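PDB 6BJA: acetyl-CoA acetyltransferase A from Ascaris suum, which probably catalyses the reversible Claisen condensation of two acetyl-CoA molecules and the thiolytic reverse, as a thiolase of lipid metabolism. Local coordinates for residues R115-A119 against V264-V270; V40-I45 against A260-V264. All blocks are in the same frame, centred on the assembly; numbering follows the deposited sequence.

Contact 1 (R115-A119 against V264-V270)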
ATOM      1  N   ARG A 115      33.597  20.885 -23.752  1.00 23.91           N
ATOM      2  CA  ARG A 115      33.552  22.282 -24.168  1.00 26.14           C
ATOM      3  C   ARG A 115      32.226  22.935 -23.809  1.00 21.63           C
ATOM      4  O   ARG A 115      32.180  24.126 -23.548  1.00 21.88           O
ATOM      5  CB  ARG A 115      33.765  22.399 -25.676  1.00 28.74           C
ATOM      6  CG  ARG A 115      35.207  22.204 -26.137  1.00 36.04           C
ATOM      7  CD  ARG A 115      35.253  21.837 -27.626  1.00 35.84           C
ATOM      8  NE  ARG A 115      34.873  22.923 -28.533  1.00 42.67           N
ATOM      9  CZ  ARG A 115      35.721  23.823 -29.027  1.00 40.79           C
ATOM     10  NH1 ARG A 115      35.288  24.766 -29.843  1.00 49.37           N
ATOM     11  NH2 ARG A 115      37.004  23.796 -28.693  1.00 53.24           N
ATOM     12  N   ILE A 116      31.150  22.155 -23.861  1.00 21.17           N
ATOM     13  CA  ILE A 116      29.787  22.675 -23.719  1.00 19.27           C
ATOM     14  C   ILE A 116      28.939  21.680 -22.941  1.00 20.44           C
ATOM     15  O   ILE A 116      28.823  20.536 -23.334  1.00 20.13           O
ATOM     16  CB  ILE A 116      29.117  22.923 -25.082  1.00 19.85           C
ATOM     17  CG1 ILE A 116      29.957  23.882 -25.929  1.00 22.69           C
ATOM     18  CG2 ILE A 116      27.712  23.486 -24.877  1.00 20.20           C
ATOM     19  CD1 ILE A 116      29.549  23.900 -27.395  1.00 25.88           C
ATOM     20  N   VAL A 117      28.338  22.107 -21.832  1.00 19.85           N
ATOM     21  CA  VAL A 117      27.454  21.214 -21.106  1.00 20.53           C
ATOM     22  C   VAL A 117      26.229  21.961 -20.611  1.00 19.59           C
ATOM     23  O   VAL A 117      26.235  23.197 -20.543  1.00 20.05           O
ATOM     24  CB  VAL A 117      28.142  20.556 -19.891  1.00 22.43           C
ATOM     25  CG1 VAL A 117      29.463  19.861 -20.286  1.00 20.35           C
ATOM     26  CG2 VAL A 117      28.391  21.543 -18.835  1.00 20.28           C
ATOM     27  N   VAL A 118      25.181  21.210 -20.288  1.00 16.66           N
ATOM     28  CA  VAL A 118      24.045  21.793 -19.592  1.00 16.09           C
ATOM     29  C   VAL A 118      23.967  21.182 -18.190  1.00 17.17           C
ATOM     30  O   VAL A 118      24.052  19.957 -18.017  1.00 16.78           O
ATOM     31  CB  VAL A 118      22.717  21.609 -20.383  1.00 17.15           C
ATOM     32  CG1 VAL A 118      22.268  20.151 -20.502  1.00 20.47           C
ATOM     33  CG2 VAL A 118      21.623  22.494 -19.737  1.00 17.99           C
ATOM     34  N   ALA A 119      23.881  22.061 -17.190  1.00 16.74           N
ATOM     35  CA  ALA A 119      23.790  21.670 -15.795  1.00 14.47           C
ATOM     36  C   ALA A 119      22.475  22.208 -15.250  1.00 15.27           C
ATOM     37  O   ALA A 119      22.164  23.391 -15.424  1.00 16.05           O
ATOM     38  CB  ALA A 119      24.960  22.218 -15.030  1.00 16.70           C
ATOM     39  N   VAL A 264      23.424  26.714 -19.313  1.00 16.51           N
ATOM     40  CA  VAL A 264      24.379  26.161 -20.275  1.00 16.73           C
ATOM     41  C   VAL A 264      25.745  26.759 -19.973  1.00 17.84           C
ATOM     42  O   VAL A 264      25.878  27.973 -19.853  1.00 17.79           O
ATOM     43  CB  VAL A 264      23.958  26.454 -21.726  1.00 17.21           C
ATOM     44  CG1 VAL A 264      25.059  26.107 -22.715  1.00 16.97           C
ATOM     45  CG2 VAL A 264      22.722  25.685 -22.052  1.00 18.89           C
ATOM     46  N   LEU A 265      26.758  25.894 -19.871  1.00 17.39           N
ATOM     47  CA  LEU A 265      28.123  26.315 -19.615  1.00 15.80           C
ATOM     48  C   LEU A 265      28.960  26.049 -20.860  1.00 17.12           C
ATOM     49  O   LEU A 265      28.748  25.052 -21.547  1.00 18.42           O
ATOM     50  CB  LEU A 265      28.715  25.560 -18.417  1.00 16.37           C
ATOM     51  CG  LEU A 265      27.866  25.535 -17.146  1.00 17.68           C
ATOM     52  CD1 LEU A 265      28.491  24.632 -16.095  1.00 20.13           C
ATOM     53  CD2 LEU A 265      27.692  26.911 -16.578  1.00 19.24           C
ATOM     54  N   ALA A 266      29.897  26.941 -21.150  1.00 18.12           N
ATOM     55  CA  ALA A 266      30.795  26.735 -22.286  1.00 19.55           C
ATOM     56  C   ALA A 266      32.210  27.248 -21.988  1.00 20.79           C
ATOM     57  O   ALA A 266      32.406  28.169 -21.193  1.00 23.21           O
ATOM     58  CB  ALA A 266      30.231  27.417 -23.542  1.00 22.22           C
ATOM     59  N   SER A 267      33.199  26.634 -22.648  1.00 20.61           N
ATOM     60  CA  SER A 267      34.582  27.030 -22.460  1.00 22.81           C
ATOM     61  C   SER A 267      34.888  28.356 -23.150  1.00 23.91           C
ATOM     62  O   SER A 267      34.165  28.782 -24.051  1.00 24.22           O
ATOM     63  CB  SER A 267      35.519  25.941 -22.996  1.00 25.06           C
ATOM     64  OG  SER A 267      35.525  25.963 -24.411  1.00 24.54           O
ATOM     65  N   GLY A 268      35.971  29.002 -22.728  1.00 26.55           N
ATOM     66  CA  GLY A 268      36.448  30.203 -23.385  1.00 26.92           C
ATOM     67  C   GLY A 268      36.702  29.977 -24.866  1.00 27.72           C
ATOM     68  O   GLY A 268      36.445  30.872 -25.680  1.00 29.22           O
ATOM     69  N   GLU A 269      37.180  28.787 -25.234  1.00 26.82           N
ATOM     70  CA  GLU A 269      37.453  28.490 -26.642  1.00 30.60           C
ATOM     71  C   GLU A 269      36.166  28.538 -27.466  1.00 32.65           C
ATOM     72  O   GLU A 269      36.141  29.132 -28.536  1.00 29.74           O
ATOM     73  CB  GLU A 269      38.138  27.129 -26.801  1.00 34.02           C
ATOM     74  CG  GLU A 269      38.681  26.880 -28.207  1.00 40.50           C
ATOM     75  CD  GLU A 269      39.542  25.617 -28.302  1.00 49.06           C
ATOM     76  OE1 GLU A 269      40.726  25.728 -28.692  1.00 50.78           O
ATOM     77  OE2 GLU A 269      39.034  24.514 -27.992  1.00 44.31           O
ATOM     78  N   VAL A 270      35.101  27.928 -26.959  1.00 27.24           N
ATOM     79  CA  VAL A 270      33.799  27.977 -27.622  1.00 28.49           C
ATOM     80  C   VAL A 270      33.309  29.411 -27.796  1.00 28.22           C
ATOM     81  O   VAL A 270      32.786  29.802 -28.850  1.00 29.17           O
ATOM     82  CB  VAL A 270      32.750  27.177 -26.824  1.00 27.99           C
ATOM     83  CG1 VAL A 270      31.332  27.472 -27.314  1.00 26.86           C
ATOM     84  CG2 VAL A 270      33.057  25.713 -26.921  1.00 28.74           C
TER
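I116 and V117 pair with A266 and L265 where strand 116-119 runs antiparallel to strand 264-267, their axes 4.7 Å apart. V117 and L265 form the hydrogen-bonded pair: L265 N reaches V117 O at 2.8 Å, and V117 N returns a bond to L265 O at 3.0 Å. The ladder ends with S267 N on R115 O (2.9 Å). I116 with A266 and V118 with V264 are the non-hydrogen-bonded pairs that alternate with it.

The tight part is apolar and buried. On the face carrying I116, V118, V264 and A266, CG2 of V118 meets CG2 of V264 (4.1 Å). V270, from the first turn of the following helix, crosses I116 at about a right angle and sets its CG2 3.7 Å from I116 CG1. The opposite face has V117 CG2 against CB and CD1 of L265, with I109 of helix 97-110 touching L265.

Toward solvent the packing gives way to long polar chains. R115 bends at chi3 (69°), and its guanidinium lies with one face over V270 CG2, which is 3.7 Å from NE. NH1 is held by a salt bridge to E273. NH2 lies beside the carboxylate of the exposed E269, but the pair is modelled too close for its geometry to be trusted.

S267 ends the strand and begins the helix. With chi1 at 74°, its OG lies between the backbone N and carbonyl carbon and accepts from V270 N at 3.2 Å. The arrangement is an antiparallel strand pair in the N-terminal half of the mixed sheet of the thiolase fold, leading directly into an N-capped helix.

Contact 2 (V40-I45 against A260-V264)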
ATOM      1  N   VAL A  40      13.245  23.531 -18.848  1.00 16.93           N
ATOM      2  CA  VAL A  40      14.354  24.452 -18.639  1.00 14.98           C
ATOM      3  C   VAL A  40      15.571  24.100 -19.494  1.00 17.14           C
ATOM      4  O   VAL A  40      16.332  24.987 -19.881  1.00 16.33           O
ATOM      5  CB  VAL A  40      14.758  24.570 -17.158  1.00 15.82           C
ATOM      6  CG1 VAL A  40      13.655  25.263 -16.385  1.00 17.40           C
ATOM      7  CG2 VAL A  40      15.086  23.206 -16.538  1.00 16.36           C
ATOM      8  N   THR A  41      15.744  22.823 -19.833  1.00 15.75           N
ATOM      9  CA  THR A  41      16.854  22.452 -20.683  1.00 15.52           C
ATOM     10  C   THR A  41      16.651  23.014 -22.086  1.00 16.24           C
ATOM     11  O   THR A  41      17.557  23.610 -22.647  1.00 16.23           O
ATOM     12  CB  THR A  41      17.020  20.919 -20.730  1.00 15.91           C
ATOM     13  OG1 THR A  41      17.326  20.459 -19.404  1.00 15.26           O
ATOM     14  CG2 THR A  41      18.147  20.491 -21.656  1.00 16.69           C
ATOM     15  N   LYS A  42      15.465  22.822 -22.637  1.00 15.94           N
ATOM     16  CA  LYS A  42      15.173  23.368 -23.961  1.00 17.54           C
ATOM     17  C   LYS A  42      15.326  24.883 -23.961  1.00 17.15           C
ATOM     18  O   LYS A  42      15.912  25.433 -24.898  1.00 17.94           O
ATOM     19  CB  LYS A  42      13.775  22.967 -24.413  1.00 16.71           C
ATOM     20  CG  LYS A  42      13.654  21.508 -24.833  1.00 19.07           C
ATOM     21  CD  LYS A  42      12.226  21.231 -25.280  1.00 24.07           C
ATOM     22  CE  LYS A  42      12.189  20.326 -26.485  1.00 36.17           C
ATOM     23  NZ  LYS A  42      10.791  20.182 -26.999  1.00 39.50           N
ATOM     24  N   GLU A  43      14.848  25.573 -22.919  1.00 15.89           N
ATOM     25  CA  GLU A  43      14.904  27.037 -22.997  1.00 15.72           C
ATOM     26  C   GLU A  43      16.336  27.518 -22.758  1.00 16.65           C
ATOM     27  O   GLU A  43      16.775  28.482 -23.357  1.00 16.84           O
ATOM     28  CB  GLU A  43      13.932  27.695 -22.014  1.00 19.74           C
ATOM     29  CG  GLU A  43      13.860  29.209 -22.186  1.00 31.78           C
ATOM     30  CD  GLU A  43      13.117  29.648 -23.439  1.00 29.61           C
ATOM     31  OE1 GLU A  43      12.296  28.837 -23.976  1.00 24.21           O
ATOM     32  OE2 GLU A  43      13.349  30.823 -23.878  1.00 27.98           O
ATOM     33  N   ALA A  44      17.087  26.842 -21.900  1.00 15.30           N
ATOM     34  CA  ALA A  44      18.482  27.217 -21.696  1.00 15.48           C
ATOM     35  C   ALA A  44      19.307  27.064 -22.982  1.00 15.83           C
ATOM     36  O   ALA A  44      20.180  27.879 -23.262  1.00 16.92           O
ATOM     37  CB  ALA A  44      19.104  26.385 -20.579  1.00 15.71           C
ATOM     38  N   ILE A  45      19.044  26.008 -23.739  1.00 15.61           N
ATOM     39  CA  ILE A  45      19.707  25.782 -25.023  1.00 15.32           C
ATOM     40  C   ILE A  45      19.320  26.915 -25.985  1.00 16.00           C
ATOM     41  O   ILE A  45      20.198  27.517 -26.590  1.00 17.74           O
ATOM     42  CB  ILE A  45      19.342  24.426 -25.597  1.00 17.23           C
ATOM     43  CG1 ILE A  45      19.968  23.331 -24.736  1.00 20.41           C
ATOM     44  CG2 ILE A  45      19.817  24.293 -27.039  1.00 18.47           C
ATOM     45  CD1 ILE A  45      19.495  21.937 -25.077  1.00 17.56           C
ATOM     46  N   ALA A 260      12.240  23.751 -11.573  1.00 14.44           N
ATOM     47  CA  ALA A 260      13.502  23.397 -12.218  1.00 13.65           C
ATOM     48  C   ALA A 260      14.276  24.641 -12.639  1.00 14.89           C
ATOM     49  O   ALA A 260      13.720  25.728 -12.772  1.00 13.88           O
ATOM     50  CB  ALA A 260      13.252  22.488 -13.418  1.00 15.01           C
ATOM     51  N   ALA A 261      15.577  24.471 -12.813  1.00 14.49           N
ATOM     52  CA  ALA A 261      16.452  25.566 -13.210  1.00 14.81           C
ATOM     53  C   ALA A 261      17.649  25.008 -13.947  1.00 15.46           C
ATOM     54  O   ALA A 261      18.132  23.933 -13.598  1.00 15.61           O
ATOM     55  CB  ALA A 261      16.904  26.362 -11.998  1.00 14.36           C
ATOM     56  N   ALA A 262      18.145  25.740 -14.944  1.00 14.06           N
ATOM     57  CA  ALA A 262      19.208  25.235 -15.816  1.00 14.54           C
ATOM     58  C   ALA A 262      20.137  26.318 -16.305  1.00 17.93           C
ATOM     59  O   ALA A 262      19.700  27.454 -16.558  1.00 17.21           O
ATOM     60  CB  ALA A 262      18.602  24.507 -17.056  1.00 13.15           C
ATOM     61  N   CYS A 263      21.401  25.954 -16.481  1.00 15.99           N
ATOM     62  CA  CYS A 263      22.391  26.816 -17.122  1.00 17.90           C
ATOM     63  C   CYS A 263      23.137  26.056 -18.193  1.00 18.82           C
ATOM     64  O   CYS A 263      23.477  24.886 -18.001  1.00 17.60           O
ATOM     65  CB  CYS A 263      23.434  27.329 -16.144  1.00 19.96           C
ATOM     66  SG  CYS A 263      22.847  28.280 -14.756  1.00 21.16           S
ATOM     67  N   VAL A 264      23.424  26.714 -19.313  1.00 16.51           N
ATOM     68  CA  VAL A 264      24.379  26.161 -20.275  1.00 16.73           C
ATOM     69  C   VAL A 264      25.745  26.759 -19.973  1.00 17.84           C
ATOM     70  O   VAL A 264      25.878  27.973 -19.853  1.00 17.79           O
ATOM     71  CB  VAL A 264      23.958  26.454 -21.726  1.00 17.21           C
ATOM     72  CG1 VAL A 264      25.059  26.107 -22.715  1.00 16.97           C
ATOM     73  CG2 VAL A 264      22.722  25.685 -22.052  1.00 18.89           C
TER
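The flat groups here are peptide units, and V40 spreads both methyls over one face of the A260-A261 peptide, CG1 lying 3.6 Å from A260 O and CG2 4.0 Å from A261 N. The relation is reversed further along the helix: A262 CB sits over a face of the V40-T41 peptide, 3.7 Å from V40 O, and V264 CG2 lies over the A44-I45 peptide, 3.6 Å from A44 O. At the edges of strand 260-264 the backbone bonds to its neighbours, A260 and A262 to T19 and V17, A261 and C263 to G121 and A119.

The same methyls also touch one another. With chi1 at -68°, V40 directs CG2 to CB of A260 (3.7 Å) and of A262, while A44 CB bridges A262 CB and V264 CG2. The small A44, A260 and A262 are consistent with the close approach of the helix and strand axes, 7.5 Å at 31°. A261 and C263 point to the other side of the sheet.

No hydrogen bond crosses the interface; A44 O accepts one from S15 OG, and A44 N bonds V40 O within the helix. Cohesion between helix 33-48 and the sheet therefore rests here on buried van der Waals contact.

Strand 257-267 serves both contacts: contact 1 uses its end and the helix after it, contact 2 the part before. V264 belongs to both, meeting strand 116-119 through the sheet and A44 on the helix packed against the sheet. The two centres lie 13 Å apart. Between them the ladder continues, with a probable hydrogen bond from C263 N to A119 O (2.9 Å), while V118 CG1 packs on T41 CG2 at 4.3 Å. Contact 1 is remote from the annotated sites. Contact 2 is nearer: the side chain of A261 is about 11 Å from that of H355, the predicted proton acceptor.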